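Local coordinates for Bcl-2 homolog (Gene 16?) (PDB 4MI8), which protects infected host cells from apoptosis and blocks starvation-induced autophagy by binding Beclin 1, and also interacts with host BAK1 and BAX, at residues A[10-15]-A[119-124]; A[3-8]-A[126-131]; A[47-52]-A[92-97]; A[39-44]-A[131-136]. All coordinates share one frame; numbering follows the deposited sequence.

Contact 1 (A[10-15]-A[119-124])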
loop_
_atom_site.group_PDB
_atom_site.type_symbol
_atom_site.label_atom_id
_atom_site.label_comp_id
_atom_site.label_asym_id
_atom_site.label_seq_id
_atom_site.Cartn_x
_atom_site.Cartn_y
_atom_site.Cartn_z
ATOM N N TYR A 10 5.634 -14.617 4.801
ATOM C CA TYR A 10 4.812 -14.593 3.598
ATOM C C TYR A 10 4.535 -13.156 3.111
ATOM O O TYR A 10 4.599 -12.858 1.897
ATOM C CB TYR A 10 3.508 -15.339 3.817
ATOM C CG TYR A 10 2.741 -15.393 2.549
ATOM C CD1 TYR A 10 3.251 -16.077 1.441
ATOM C CD2 TYR A 10 1.570 -14.677 2.407
ATOM C CE1 TYR A 10 2.581 -16.076 0.229
ATOM C CE2 TYR A 10 0.881 -14.685 1.212
ATOM C CZ TYR A 10 1.386 -15.375 0.128
ATOM O OH TYR A 10 0.699 -15.372 -1.059
ATOM N N TRP A 11 4.271 -12.267 4.060
ATOM C CA TRP A 11 3.908 -10.927 3.752
ATOM C C TRP A 11 5.041 -10.140 3.197
ATOM O O TRP A 11 4.801 -9.315 2.314
ATOM C CB TRP A 11 3.355 -10.251 4.984
ATOM C CG TRP A 11 1.851 -10.397 5.088
ATOM C CD1 TRP A 11 1.138 -11.268 5.906
ATOM C CD2 TRP A 11 0.831 -9.661 4.302
ATOM N NE1 TRP A 11 -0.232 -11.124 5.698
ATOM C CE2 TRP A 11 -0.482 -10.156 4.765
ATOM C CE3 TRP A 11 0.875 -8.630 3.331
ATOM C CZ2 TRP A 11 -1.685 -9.646 4.254
ATOM C CZ3 TRP A 11 -0.339 -8.141 2.811
ATOM C CH2 TRP A 11 -1.585 -8.637 3.260
ATOM N N ALA A 12 6.280 -10.398 3.663
ATOM C CA ALA A 12 7.474 -9.785 3.081
ATOM C C ALA A 12 7.578 -10.140 1.606
ATOM O O ALA A 12 7.905 -9.306 0.772
ATOM C CB ALA A 12 8.765 -10.257 3.819
ATOM N N THR A 13 7.352 -11.401 1.286
ATOM C CA THR A 13 7.323 -11.847 -0.118
ATOM C C THR A 13 6.234 -11.118 -0.938
ATOM O O THR A 13 6.462 -10.631 -2.075
ATOM C CB THR A 13 7.067 -13.375 -0.157
ATOM O OG1 THR A 13 8.242 -13.996 0.343
ATOM C CG2 THR A 13 6.812 -13.912 -1.565
ATOM N N LEU A 14 5.055 -11.041 -0.330
ATOM C CA LEU A 14 3.873 -10.538 -0.992
ATOM C C LEU A 14 4.057 -9.035 -1.241
ATOM O O LEU A 14 3.741 -8.513 -2.338
ATOM C CB LEU A 14 2.687 -10.788 -0.035
ATOM C CG LEU A 14 1.369 -10.315 -0.590
ATOM C CD1 LEU A 14 1.250 -10.726 -2.088
ATOM C CD2 LEU A 14 0.211 -10.829 0.325
ATOM N N ILE A 15 4.616 -8.321 -0.261
ATOM C CA ILE A 15 4.850 -6.891 -0.465
ATOM C C ILE A 15 5.807 -6.577 -1.630
ATOM O O ILE A 15 5.613 -5.602 -2.467
ATOM C CB ILE A 15 5.290 -6.224 0.865
ATOM C CG1 ILE A 15 4.094 -6.174 1.861
ATOM C CG2 ILE A 15 5.729 -4.785 0.587
ATOM C CD1 ILE A 15 4.468 -6.196 3.320
ATOM N N CYS A 119 11.006 -0.053 3.982
ATOM C CA CYS A 119 10.137 0.804 4.773
ATOM C C CYS A 119 8.728 0.164 4.915
ATOM O O CYS A 119 8.261 -0.089 6.090
ATOM C CB CYS A 119 10.026 2.190 4.123
ATOM S SG CYS A 119 8.746 3.247 4.876
ATOM N N MET A 120 8.093 -0.171 3.763
ATOM C CA MET A 120 6.724 -0.757 3.856
ATOM C C MET A 120 6.775 -2.075 4.579
ATOM O O MET A 120 5.910 -2.343 5.415
ATOM C CB MET A 120 6.035 -0.921 2.495
ATOM C CG MET A 120 5.605 0.401 1.890
ATOM S SD MET A 120 4.873 0.136 0.244
ATOM C CE MET A 120 3.329 -0.636 0.761
ATOM N N THR A 121 7.774 -2.894 4.268
ATOM C CA THR A 121 7.913 -4.205 4.893
ATOM C C THR A 121 8.234 -4.093 6.380
ATOM O O THR A 121 7.786 -4.910 7.184
ATOM C CB THR A 121 9.006 -5.044 4.205
ATOM O OG1 THR A 121 8.709 -5.169 2.808
ATOM C CG2 THR A 121 9.085 -6.429 4.828
ATOM N N HIS A 122 9.013 -3.078 6.740
ATOM C CA HIS A 122 9.408 -2.872 8.120
ATOM C C HIS A 122 8.279 -2.323 8.943
ATOM O O HIS A 122 8.224 -2.533 10.174
ATOM C CB HIS A 122 10.612 -1.942 8.197
ATOM C CG HIS A 122 11.869 -2.522 7.593
ATOM N ND1 HIS A 122 12.882 -1.752 7.154
ATOM C CD2 HIS A 122 12.251 -3.842 7.366
ATOM C CE1 HIS A 122 13.863 -2.537 6.669
ATOM N NE2 HIS A 122 13.476 -3.816 6.800
ATOM N N PHE A 123 7.365 -1.614 8.289
ATOM C CA PHE A 123 6.260 -1.032 8.953
ATOM C C PHE A 123 5.160 -2.063 9.075
ATOM O O PHE A 123 4.571 -2.196 10.140
ATOM C CB PHE A 123 5.788 0.229 8.219
ATOM C CG PHE A 123 4.724 0.960 8.957
ATOM C CD1 PHE A 123 3.429 0.431 9.014
ATOM C CD2 PHE A 123 5.023 2.137 9.685
ATOM C CE1 PHE A 123 2.414 1.057 9.746
ATOM C CE2 PHE A 123 4.005 2.790 10.384
ATOM C CZ PHE A 123 2.692 2.260 10.413
ATOM N N PHE A 124 4.859 -2.780 7.974
ATOM C CA PHE A 124 3.786 -3.774 8.013
ATOM C C PHE A 124 4.100 -4.751 9.171
ATOM O O PHE A 124 3.242 -5.035 10.017
ATOM C CB PHE A 124 3.756 -4.522 6.683
ATOM C CG PHE A 124 2.580 -5.409 6.501
ATOM C CD1 PHE A 124 2.550 -6.689 7.020
ATOM C CD2 PHE A 124 1.483 -4.948 5.748
ATOM C CE1 PHE A 124 1.459 -7.520 6.809
ATOM C CE2 PHE A 124 0.387 -5.739 5.538
ATOM C CZ PHE A 124 0.374 -7.027 6.040
HETATM O O HOH W 1 9.801 -7.496 1.552
#

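Contact 2 (A[3-8]-A[126-131])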
loop_
_atom_site.group_PDB
_atom_site.type_symbol
_atom_site.label_atom_id
_atom_site.label_comp_id
_atom_site.label_asym_id
_atom_site.label_seq_id
_atom_site.Cartn_x
_atom_site.Cartn_y
_atom_site.Cartn_z
ATOM N N SER A 3 -10.003 -18.427 4.470
ATOM C CA SER A 3 -9.038 -17.305 4.639
ATOM C C SER A 3 -8.623 -17.108 6.104
ATOM O O SER A 3 -9.460 -17.220 7.002
ATOM C CB SER A 3 -9.669 -16.008 4.161
ATOM O OG SER A 3 -10.037 -15.247 5.289
ATOM N N HIS A 4 -7.341 -16.787 6.325
ATOM C CA HIS A 4 -6.780 -16.566 7.677
ATOM C C HIS A 4 -5.533 -15.710 7.650
ATOM O O HIS A 4 -4.983 -15.403 6.586
ATOM C CB HIS A 4 -6.401 -17.885 8.365
ATOM C CG HIS A 4 -7.237 -19.085 7.948
ATOM N ND1 HIS A 4 -7.557 -20.072 8.808
ATOM C CD2 HIS A 4 -7.804 -19.436 6.719
ATOM C CE1 HIS A 4 -8.289 -21.008 8.165
ATOM N NE2 HIS A 4 -8.443 -20.610 6.887
ATOM N N LYS A 5 -5.026 -15.393 8.835
ATOM C CA LYS A 5 -3.805 -14.633 9.011
ATOM C C LYS A 5 -2.610 -15.311 8.369
ATOM O O LYS A 5 -2.451 -16.504 8.484
ATOM C CB LYS A 5 -3.569 -14.399 10.510
ATOM C CG LYS A 5 -2.121 -14.432 11.029
ATOM C CD LYS A 5 -1.768 -13.262 11.929
ATOM C CE LYS A 5 -0.849 -13.691 13.056
ATOM N NZ LYS A 5 0.548 -13.196 12.945
ATOM N N LYS A 6 -1.747 -14.539 7.729
ATOM C CA LYS A 6 -0.523 -15.095 7.187
ATOM C C LYS A 6 0.699 -14.535 7.882
ATOM O O LYS A 6 0.634 -13.566 8.593
ATOM C CB LYS A 6 -0.433 -14.893 5.681
ATOM C CG LYS A 6 -1.579 -15.494 4.906
ATOM C CD LYS A 6 -1.407 -16.972 4.682
ATOM C CE LYS A 6 -2.635 -17.546 4.018
ATOM N NZ LYS A 6 -2.997 -18.930 4.420
ATOM N N SER A 7 1.824 -15.178 7.667
ATOM C CA SER A 7 3.028 -14.867 8.390
ATOM C C SER A 7 3.716 -13.651 7.865
ATOM O O SER A 7 3.516 -13.276 6.750
ATOM C CB SER A 7 3.982 -16.039 8.317
ATOM O OG SER A 7 4.634 -16.073 7.091
ATOM N N GLY A 8 4.551 -13.064 8.704
ATOM C CA GLY A 8 5.396 -11.978 8.311
ATOM C C GLY A 8 6.290 -12.386 7.184
ATOM O O GLY A 8 6.607 -11.593 6.334
ATOM N N GLU A 126 6.609 -4.578 11.811
ATOM C CA GLU A 126 6.787 -3.980 13.139
ATOM C C GLU A 126 5.440 -3.605 13.738
ATOM O O GLU A 126 5.259 -3.757 14.937
ATOM C CB GLU A 126 7.760 -2.799 13.129
ATOM C CG GLU A 126 9.217 -3.226 13.338
ATOM C CD GLU A 126 10.204 -2.680 12.279
ATOM O OE1 GLU A 126 10.171 -1.453 12.012
ATOM O OE2 GLU A 126 11.036 -3.462 11.705
ATOM N N ASN A 127 4.473 -3.201 12.906
ATOM C CA ASN A 127 3.135 -2.868 13.403
ATOM C C ASN A 127 2.172 -4.024 13.440
ATOM O O ASN A 127 1.004 -3.853 13.749
ATOM C CB ASN A 127 2.519 -1.662 12.667
ATOM C CG ASN A 127 3.186 -0.357 13.064
ATOM O OD1 ASN A 127 2.681 0.375 13.946
ATOM N ND2 ASN A 127 4.379 -0.096 12.496
ATOM N N ASN A 128 2.644 -5.213 13.130
ATOM C CA ASN A 128 1.746 -6.361 13.068
ATOM C C ASN A 128 0.504 -6.115 12.210
ATOM O O ASN A 128 -0.589 -6.483 12.580
ATOM C CB ASN A 128 1.383 -6.803 14.488
ATOM C CG ASN A 128 0.763 -8.193 14.543
ATOM O OD1 ASN A 128 1.003 -9.044 13.684
ATOM N ND2 ASN A 128 -0.048 -8.420 15.563
ATOM N N LEU A 129 0.663 -5.477 11.057
ATOM C CA LEU A 129 -0.490 -5.336 10.109
ATOM C C LEU A 129 -1.091 -6.656 9.623
ATOM O O LEU A 129 -2.246 -6.694 9.211
ATOM C CB LEU A 129 -0.153 -4.432 8.915
ATOM C CG LEU A 129 0.066 -3.011 9.446
ATOM C CD1 LEU A 129 0.081 -2.053 8.282
ATOM C CD2 LEU A 129 -0.967 -2.552 10.504
ATOM N N MET A 130 -0.301 -7.733 9.659
ATOM C CA MET A 130 -0.782 -9.066 9.232
ATOM C C MET A 130 -1.953 -9.446 10.075
ATOM O O MET A 130 -2.844 -10.150 9.595
ATOM C CB MET A 130 0.273 -10.156 9.385
ATOM C CG MET A 130 1.168 -9.960 10.583
ATOM S SD MET A 130 2.813 -9.562 9.994
ATOM C CE MET A 130 3.083 -7.825 10.323
ATOM N N ASN A 131 -1.951 -8.935 11.317
ATOM C CA ASN A 131 -3.053 -9.106 12.272
ATOM C C ASN A 131 -4.463 -8.686 11.803
ATOM O O ASN A 131 -5.441 -9.219 12.319
ATOM C CB ASN A 131 -2.741 -8.334 13.551
ATOM C CG ASN A 131 -2.965 -9.159 14.799
ATOM O OD1 ASN A 131 -3.661 -8.748 15.769
ATOM N ND2 ASN A 131 -2.355 -10.334 14.801
HETATM O O HOH W 2 -2.313 -11.500 7.535
#

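Contact 3 (A[47-52]-A[92-97])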
loop_
_atom_site.group_PDB
_atom_site.type_symbol
_atom_site.label_atom_id
_atom_site.label_comp_id
_atom_site.label_asym_id
_atom_site.label_seq_id
_atom_site.Cartn_x
_atom_site.Cartn_y
_atom_site.Cartn_z
ATOM N N GLN A 47 -7.206 -0.008 -6.055
ATOM C CA GLN A 47 -7.898 0.709 -7.109
ATOM C C GLN A 47 -9.266 1.134 -6.649
ATOM O O GLN A 47 -9.708 2.234 -6.965
ATOM C CB GLN A 47 -7.944 -0.143 -8.373
ATOM C CG GLN A 47 -6.572 -0.212 -9.086
ATOM C CD GLN A 47 -6.532 -1.268 -10.173
ATOM O OE1 GLN A 47 -7.181 -2.312 -10.036
ATOM N NE2 GLN A 47 -5.741 -1.036 -11.255
ATOM N N GLU A 48 -9.920 0.307 -5.878
ATOM C CA GLU A 48 -11.232 0.660 -5.335
ATOM C C GLU A 48 -11.104 1.816 -4.338
ATOM O O GLU A 48 -11.899 2.782 -4.335
ATOM C CB GLU A 48 -11.802 -0.506 -4.561
ATOM C CG GLU A 48 -12.534 -1.495 -5.378
ATOM C CD GLU A 48 -13.685 -0.833 -6.159
ATOM O OE1 GLU A 48 -14.640 -0.346 -5.522
ATOM O OE2 GLU A 48 -13.637 -0.788 -7.423
ATOM N N PHE A 49 -10.078 1.721 -3.489
ATOM C CA PHE A 49 -9.836 2.774 -2.480
ATOM C C PHE A 49 -9.513 4.115 -3.217
ATOM O O PHE A 49 -10.034 5.165 -2.885
ATOM C CB PHE A 49 -8.662 2.341 -1.653
ATOM C CG PHE A 49 -8.237 3.337 -0.605
ATOM C CD1 PHE A 49 -7.395 4.429 -0.951
ATOM C CD2 PHE A 49 -8.585 3.124 0.781
ATOM C CE1 PHE A 49 -6.972 5.314 0.059
ATOM C CE2 PHE A 49 -8.141 4.027 1.761
ATOM C CZ PHE A 49 -7.348 5.132 1.409
ATOM N N ARG A 50 -8.678 4.078 -4.228
ATOM C CA ARG A 50 -8.381 5.286 -5.056
ATOM C C ARG A 50 -9.594 5.892 -5.756
ATOM O O ARG A 50 -9.691 7.113 -5.834
ATOM C CB ARG A 50 -7.303 4.954 -6.100
ATOM C CG ARG A 50 -6.781 6.205 -6.809
ATOM C CD ARG A 50 -5.784 6.976 -5.911
ATOM N NE ARG A 50 -4.548 6.173 -5.668
ATOM C CZ ARG A 50 -3.534 6.089 -6.523
ATOM N NH1 ARG A 50 -3.571 6.862 -7.636
ATOM N NH2 ARG A 50 -2.439 5.328 -6.275
ATOM N N ARG A 51 -10.558 5.071 -6.206
ATOM C CA ARG A 51 -11.769 5.611 -6.827
ATOM C C ARG A 51 -12.578 6.423 -5.807
ATOM O O ARG A 51 -13.127 7.455 -6.122
ATOM C CB ARG A 51 -12.693 4.525 -7.326
ATOM C CG ARG A 51 -12.370 3.946 -8.673
ATOM C CD ARG A 51 -13.406 2.875 -9.038
ATOM N NE ARG A 51 -14.724 3.438 -9.390
ATOM C CZ ARG A 51 -15.045 3.903 -10.599
ATOM N NH1 ARG A 51 -14.136 3.880 -11.571
ATOM N NH2 ARG A 51 -16.266 4.392 -10.839
ATOM N N HIS A 52 -12.632 5.970 -4.571
ATOM C CA HIS A 52 -13.344 6.800 -3.560
ATOM C C HIS A 52 -12.589 8.069 -3.257
ATOM O O HIS A 52 -13.182 9.116 -3.119
ATOM C CB HIS A 52 -13.507 6.029 -2.251
ATOM C CG HIS A 52 -14.392 4.824 -2.357
ATOM N ND1 HIS A 52 -15.740 4.919 -2.463
ATOM C CD2 HIS A 52 -14.102 3.488 -2.294
ATOM C CE1 HIS A 52 -16.279 3.698 -2.535
ATOM N NE2 HIS A 52 -15.283 2.813 -2.447
ATOM N N PHE A 92 -2.543 2.157 2.987
ATOM C CA PHE A 92 -1.096 1.968 3.093
ATOM C C PHE A 92 -0.547 1.417 1.742
ATOM O O PHE A 92 0.483 1.886 1.163
ATOM C CB PHE A 92 -0.871 1.034 4.297
ATOM C CG PHE A 92 0.473 0.311 4.330
ATOM C CD1 PHE A 92 0.620 -0.899 3.701
ATOM C CD2 PHE A 92 1.513 0.759 5.186
ATOM C CE1 PHE A 92 1.804 -1.636 3.851
ATOM C CE2 PHE A 92 2.713 0.042 5.312
ATOM C CZ PHE A 92 2.855 -1.173 4.640
ATOM N N PHE A 93 -1.212 0.402 1.236
ATOM C CA PHE A 93 -0.715 -0.145 -0.015
ATOM C C PHE A 93 -0.924 0.822 -1.137
ATOM O O PHE A 93 -0.154 0.792 -2.093
ATOM C CB PHE A 93 -1.376 -1.507 -0.328
ATOM C CG PHE A 93 -0.703 -2.676 0.377
ATOM C CD1 PHE A 93 0.574 -3.113 -0.040
ATOM C CD2 PHE A 93 -1.320 -3.317 1.504
ATOM C CE1 PHE A 93 1.201 -4.158 0.635
ATOM C CE2 PHE A 93 -0.641 -4.382 2.211
ATOM C CZ PHE A 93 0.587 -4.793 1.788
ATOM N N ASP A 94 -1.986 1.635 -1.105
ATOM C CA ASP A 94 -2.236 2.538 -2.282
ATOM C C ASP A 94 -1.249 3.644 -2.234
ATOM O O ASP A 94 -0.883 4.234 -3.279
ATOM C CB ASP A 94 -3.621 3.191 -2.189
ATOM C CG ASP A 94 -4.031 3.864 -3.479
ATOM O OD1 ASP A 94 -3.606 3.385 -4.570
ATOM O OD2 ASP A 94 -4.827 4.854 -3.454
ATOM N N VAL A 95 -0.864 4.050 -1.010
ATOM C CA VAL A 95 0.269 5.022 -0.953
ATOM C C VAL A 95 1.532 4.458 -1.600
ATOM O O VAL A 95 2.191 5.139 -2.453
ATOM C CB VAL A 95 0.546 5.499 0.472
ATOM C CG1 VAL A 95 1.894 6.214 0.509
ATOM C CG2 VAL A 95 -0.698 6.305 0.977
ATOM N N GLY A 96 1.873 3.208 -1.251
ATOM C CA GLY A 96 3.069 2.559 -1.869
ATOM C C GLY A 96 2.877 2.407 -3.389
ATOM O O GLY A 96 3.845 2.527 -4.149
ATOM N N ARG A 97 1.650 2.124 -3.850
ATOM C CA ARG A 97 1.409 2.012 -5.275
ATOM C C ARG A 97 1.596 3.339 -5.977
ATOM O O ARG A 97 2.127 3.367 -7.082
ATOM C CB ARG A 97 0.002 1.513 -5.565
ATOM C CG ARG A 97 -0.287 1.381 -7.051
ATOM C CD ARG A 97 -1.667 0.735 -7.392
ATOM N NE ARG A 97 -2.790 1.564 -6.941
ATOM C CZ ARG A 97 -3.631 2.204 -7.779
ATOM N NH1 ARG A 97 -3.523 2.088 -9.093
ATOM N NH2 ARG A 97 -4.649 2.904 -7.324
#

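Contact 4 (A[39-44]-A[131-136])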
loop_
_atom_site.group_PDB
_atom_site.type_symbol
_atom_site.label_atom_id
_atom_site.label_comp_id
_atom_site.label_asym_id
_atom_site.label_seq_id
_atom_site.Cartn_x
_atom_site.Cartn_y
_atom_site.Cartn_z
ATOM N N VAL A 39 -1.364 -10.669 -4.821
ATOM C CA VAL A 39 -0.935 -9.407 -5.407
ATOM C C VAL A 39 -2.112 -8.725 -6.088
ATOM O O VAL A 39 -2.404 -7.573 -5.783
ATOM C CB VAL A 39 0.238 -9.587 -6.352
ATOM C CG1 VAL A 39 0.345 -8.347 -7.228
ATOM C CG2 VAL A 39 1.544 -9.806 -5.562
ATOM N N SER A 40 -2.831 -9.443 -6.964
ATOM C CA SER A 40 -3.938 -8.891 -7.719
ATOM C C SER A 40 -5.054 -8.474 -6.761
ATOM O O SER A 40 -5.776 -7.450 -6.959
ATOM C CB SER A 40 -4.418 -9.960 -8.736
ATOM O OG SER A 40 -5.633 -9.434 -9.366
ATOM N N LYS A 41 -5.211 -9.243 -5.683
ATOM C CA LYS A 41 -6.232 -8.890 -4.761
ATOM C C LYS A 41 -5.911 -7.489 -4.134
ATOM O O LYS A 41 -6.768 -6.601 -4.047
ATOM C CB LYS A 41 -6.320 -9.914 -3.682
ATOM C CG LYS A 41 -6.963 -9.349 -2.435
ATOM C CD LYS A 41 -7.093 -10.510 -1.466
ATOM C CE LYS A 41 -7.864 -10.027 -0.247
ATOM N NZ LYS A 41 -8.507 -11.130 0.501
ATOM N N ILE A 42 -4.657 -7.274 -3.757
ATOM C CA ILE A 42 -4.294 -6.018 -3.127
ATOM C C ILE A 42 -4.322 -4.894 -4.154
ATOM O O ILE A 42 -4.811 -3.831 -3.842
ATOM C CB ILE A 42 -2.928 -6.130 -2.485
ATOM C CG1 ILE A 42 -3.053 -7.115 -1.299
ATOM C CG2 ILE A 42 -2.445 -4.723 -1.953
ATOM C CD1 ILE A 42 -1.641 -7.551 -0.933
ATOM N N ILE A 43 -3.866 -5.113 -5.392
ATOM C CA ILE A 43 -3.927 -4.013 -6.353
ATOM C C ILE A 43 -5.402 -3.648 -6.575
ATOM O O ILE A 43 -5.740 -2.461 -6.572
ATOM C CB ILE A 43 -3.360 -4.380 -7.721
ATOM C CG1 ILE A 43 -1.864 -4.630 -7.632
ATOM C CG2 ILE A 43 -3.742 -3.282 -8.737
ATOM C CD1 ILE A 43 -1.227 -5.240 -8.877
ATOM N N THR A 44 -6.285 -4.638 -6.706
ATOM C CA THR A 44 -7.755 -4.355 -6.914
ATOM C C THR A 44 -8.332 -3.550 -5.706
ATOM O O THR A 44 -9.033 -2.580 -5.896
ATOM C CB THR A 44 -8.516 -5.654 -7.035
ATOM O OG1 THR A 44 -7.998 -6.358 -8.131
ATOM C CG2 THR A 44 -9.909 -5.447 -7.186
ATOM N N ASN A 131 -1.951 -8.935 11.317
ATOM C CA ASN A 131 -3.053 -9.106 12.272
ATOM C C ASN A 131 -4.463 -8.686 11.803
ATOM O O ASN A 131 -5.441 -9.219 12.319
ATOM C CB ASN A 131 -2.741 -8.334 13.551
ATOM C CG ASN A 131 -2.965 -9.159 14.799
ATOM O OD1 ASN A 131 -3.661 -8.748 15.769
ATOM N ND2 ASN A 131 -2.355 -10.334 14.801
ATOM N N HIS A 132 -4.564 -7.762 10.863
ATOM C CA HIS A 132 -5.838 -7.206 10.463
ATOM C C HIS A 132 -6.168 -7.363 9.002
ATOM O O HIS A 132 -6.785 -6.494 8.399
ATOM C CB HIS A 132 -5.837 -5.747 10.812
ATOM C CG HIS A 132 -6.011 -5.468 12.264
ATOM N ND1 HIS A 132 -4.985 -5.269 13.077
ATOM C CD2 HIS A 132 -7.149 -5.338 13.031
ATOM C CE1 HIS A 132 -5.432 -5.030 14.304
ATOM N NE2 HIS A 132 -6.758 -5.062 14.272
ATOM N N PHE A 133 -5.770 -8.463 8.404
ATOM C CA PHE A 133 -5.872 -8.604 6.974
ATOM C C PHE A 133 -5.644 -10.031 6.580
ATOM O O PHE A 133 -4.549 -10.395 6.230
ATOM C CB PHE A 133 -4.819 -7.711 6.300
ATOM C CG PHE A 133 -5.109 -7.416 4.868
ATOM C CD1 PHE A 133 -5.061 -8.405 3.930
ATOM C CD2 PHE A 133 -5.457 -6.155 4.473
ATOM C CE1 PHE A 133 -5.343 -8.142 2.626
ATOM C CE2 PHE A 133 -5.745 -5.883 3.167
ATOM C CZ PHE A 133 -5.689 -6.878 2.240
ATOM N N PRO A 134 -6.666 -10.862 6.626
ATOM C CA PRO A 134 -6.380 -12.267 6.323
ATOM C C PRO A 134 -6.369 -12.507 4.850
ATOM O O PRO A 134 -6.864 -11.688 4.127
ATOM C CB PRO A 134 -7.558 -13.021 6.930
ATOM C CG PRO A 134 -8.413 -12.036 7.606
ATOM C CD PRO A 134 -8.182 -10.792 6.863
ATOM N N LEU A 135 -5.829 -13.636 4.423
ATOM C CA LEU A 135 -5.745 -13.975 2.981
ATOM C C LEU A 135 -6.267 -15.394 2.707
ATOM O O LEU A 135 -6.391 -16.188 3.636
ATOM C CB LEU A 135 -4.302 -13.833 2.490
ATOM C CG LEU A 135 -3.711 -12.428 2.532
ATOM C CD1 LEU A 135 -2.209 -12.526 2.351
ATOM C CD2 LEU A 135 -4.365 -11.590 1.445
ATOM N N GLU A 136 -6.503 -15.671 1.447
ATOM C CA GLU A 136 -7.105 -16.896 1.000
ATOM C C GLU A 136 -6.312 -18.128 1.312
ATOM O O GLU A 136 -5.109 -18.170 1.194
ATOM C CB GLU A 136 -7.360 -16.839 -0.499
ATOM C CG GLU A 136 -8.635 -17.545 -0.934
ATOM C CD GLU A 136 -9.825 -16.615 -1.124
ATOM O OE1 GLU A 136 -10.465 -16.695 -2.181
ATOM O OE2 GLU A 136 -10.133 -15.814 -0.222
#

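Contact 1 (A[10-15]-A[119-124])
A chi1 of -171° swings the Phe124 ring out from helix 111-126, trans to the backbone N, to Trp11 and Ile15, while Ile15 keeps CG1 beside its own backbone N and lays CD1 over the ring. The two segments belong to the all-helical bundle of the Bcl-2 fold and run nearly antiparallel, at 150°, their axes 9.9 Å apart. Ile15 CD1 forms a CH-pi contact 4.2 Å from the centroid of the Phe124 ring. The Phe124 ring meets the six-membered ring of Trp11 obliquely, centroids 4.3 Å apart and planes at 32°. On the opposite face of the indole sits Leu14 CD2 of the same helix, offset toward the rim of the ring. Phe93 of helix 86-103 closes against both Trp11 and Ile15. Nearer the surface, Ala12 CB touches Thr121 CG2 at 4.0 Å. Thr121 OG1, hydrogen-bonded to Asn117 O, also accepts from a water at 2.9 Å, and that water gives its other hydrogen to Ala12 O at 2.7 Å.

Contact 2 (A[3-8]-A[126-131])
The turn that ends helix 111-126, a Schellman motif with Asn128 at positive phi followed by a 3-10 segment, brings Met130 against Lys5, Lys6 and Gly8 of the irregular segment leading into helix 8-23. Met130 holds CG between its backbone N and carbonyl carbon (chi1 35°), and further bends at chi2 and chi3 lead the thioether past the Lys6 carbonyl. Met130 CB lies 3.5 Å from Lys6 O, and farther along the chain Met130 SD rests 3.9 Å from Gly8 CA. Lys5 crosses outside this methionine, its CD 4.0 Å from Met130 O. One water joins the two backbones: it accepts from Lys6 N at 3.1 Å and donates to Met130 O at 2.5 Å, a short distance. Ser7, at the N-cap of helix 8-23, hydrogen-bonds Tyr10 N through OG, and His4 pairs through its backbone with Leu135. The polar link here is thus water-mediated: two peptide groups are linked through one shared water, while the methionine and the aliphatic part of Lys5 supply van der Waals contact.

Contact 3 (A[47-52]-A[92-97])
The guanidinium of Arg50 has Arg97 NH2 over one face and the Asp94 carboxylate at its edge; that of Arg97 has Arg50 NH2 over one face and Gln47 CG over the other. The two guanidinium groups stack, centres 4.1 Å apart and planes at 30°, in a salt-bridge network between helices 33-56 and 86-103 of the Bcl-2 fold; the axes of segments 47-52 and 92-97 approach to 9.7 Å at 88°. Arg50 grips Asp94 side-on. Its NE reaches Asp94 OD2 at 2.6 Å, nearly straight at 163° and on the syn side, whereas Arg50 NH2 comes to Asp94 OD1 at 2.8 Å from above the carboxylate plane. The shared carboxylate probably offsets the two stacked positive charges. Tyr61 OH adds a further hydrogen bond to Asp94 OD2. The bound Beclin 1 peptide packs on Phe49 and Val95, placing this network close to the BH3-binding site. Phe49 CD1 approaches Asp94 OD2 at 3.6 Å. Arg97 NH2 bonds Asp94 OD1 at 3.0 Å, on the face of the carboxylate opposite to Arg50 NH2.

Contact 4 (A[39-44]-A[131-136])
A chi1 of 158° sends CG of Lys41 away from its own amide nitrogen, and the chain stays extended from there to NZ, laying its aliphatic part across Leu135 and Phe133. Lys41 CD comes to 4.1 Å from Leu135 CD2, and Lys41 CE to 4.3 Å from Phe133 CE1. Leu135 has CG opposite its carbonyl carbon and beside the backbone N (chi1 -64°), and its CD2 meets the Phe133 ring at the edge, in plane. In the Bcl-2 fold seen here, the segment after helix 111-126 runs back over the bundle and packs on helix 33-56. Phe133 dips inward from it, where its ring meets that of Trp11 at about 90° and also touches Ile89 of helix 86-103. Ile42 CG1 approaches the ring obliquely, 4.4 Å from Phe133 CZ. On the helix itself, Ser40 O accepts from both Thr44 OG1, at 2.7 Å, and Thr44 N, the two donors arriving from opposite faces of its carbonyl plane.

In the fold
Contacts 1, 2 and 4 form one continuous cluster: contact 2 lies about 10 Å, centre to centre, from both contact 1 and contact 4, and the latter two are about 12 Å apart. Trp11 bridges them, its CZ2 3.5 Å from Leu135 CD1 and its CD1 3.6 Å from Lys6 O. Along the chain, contact 4 crosses contacts 1 and 2, whereas contact 3 is nested inside the loops closed by the other three. Contact 3 lies across the chain's centre from contact 1, about 16 Å away between centres, and lies beside the bound Beclin 1 peptide. Phe93 links the two regions, touching Ile15 of contact 1 and Ile42 of contact 4.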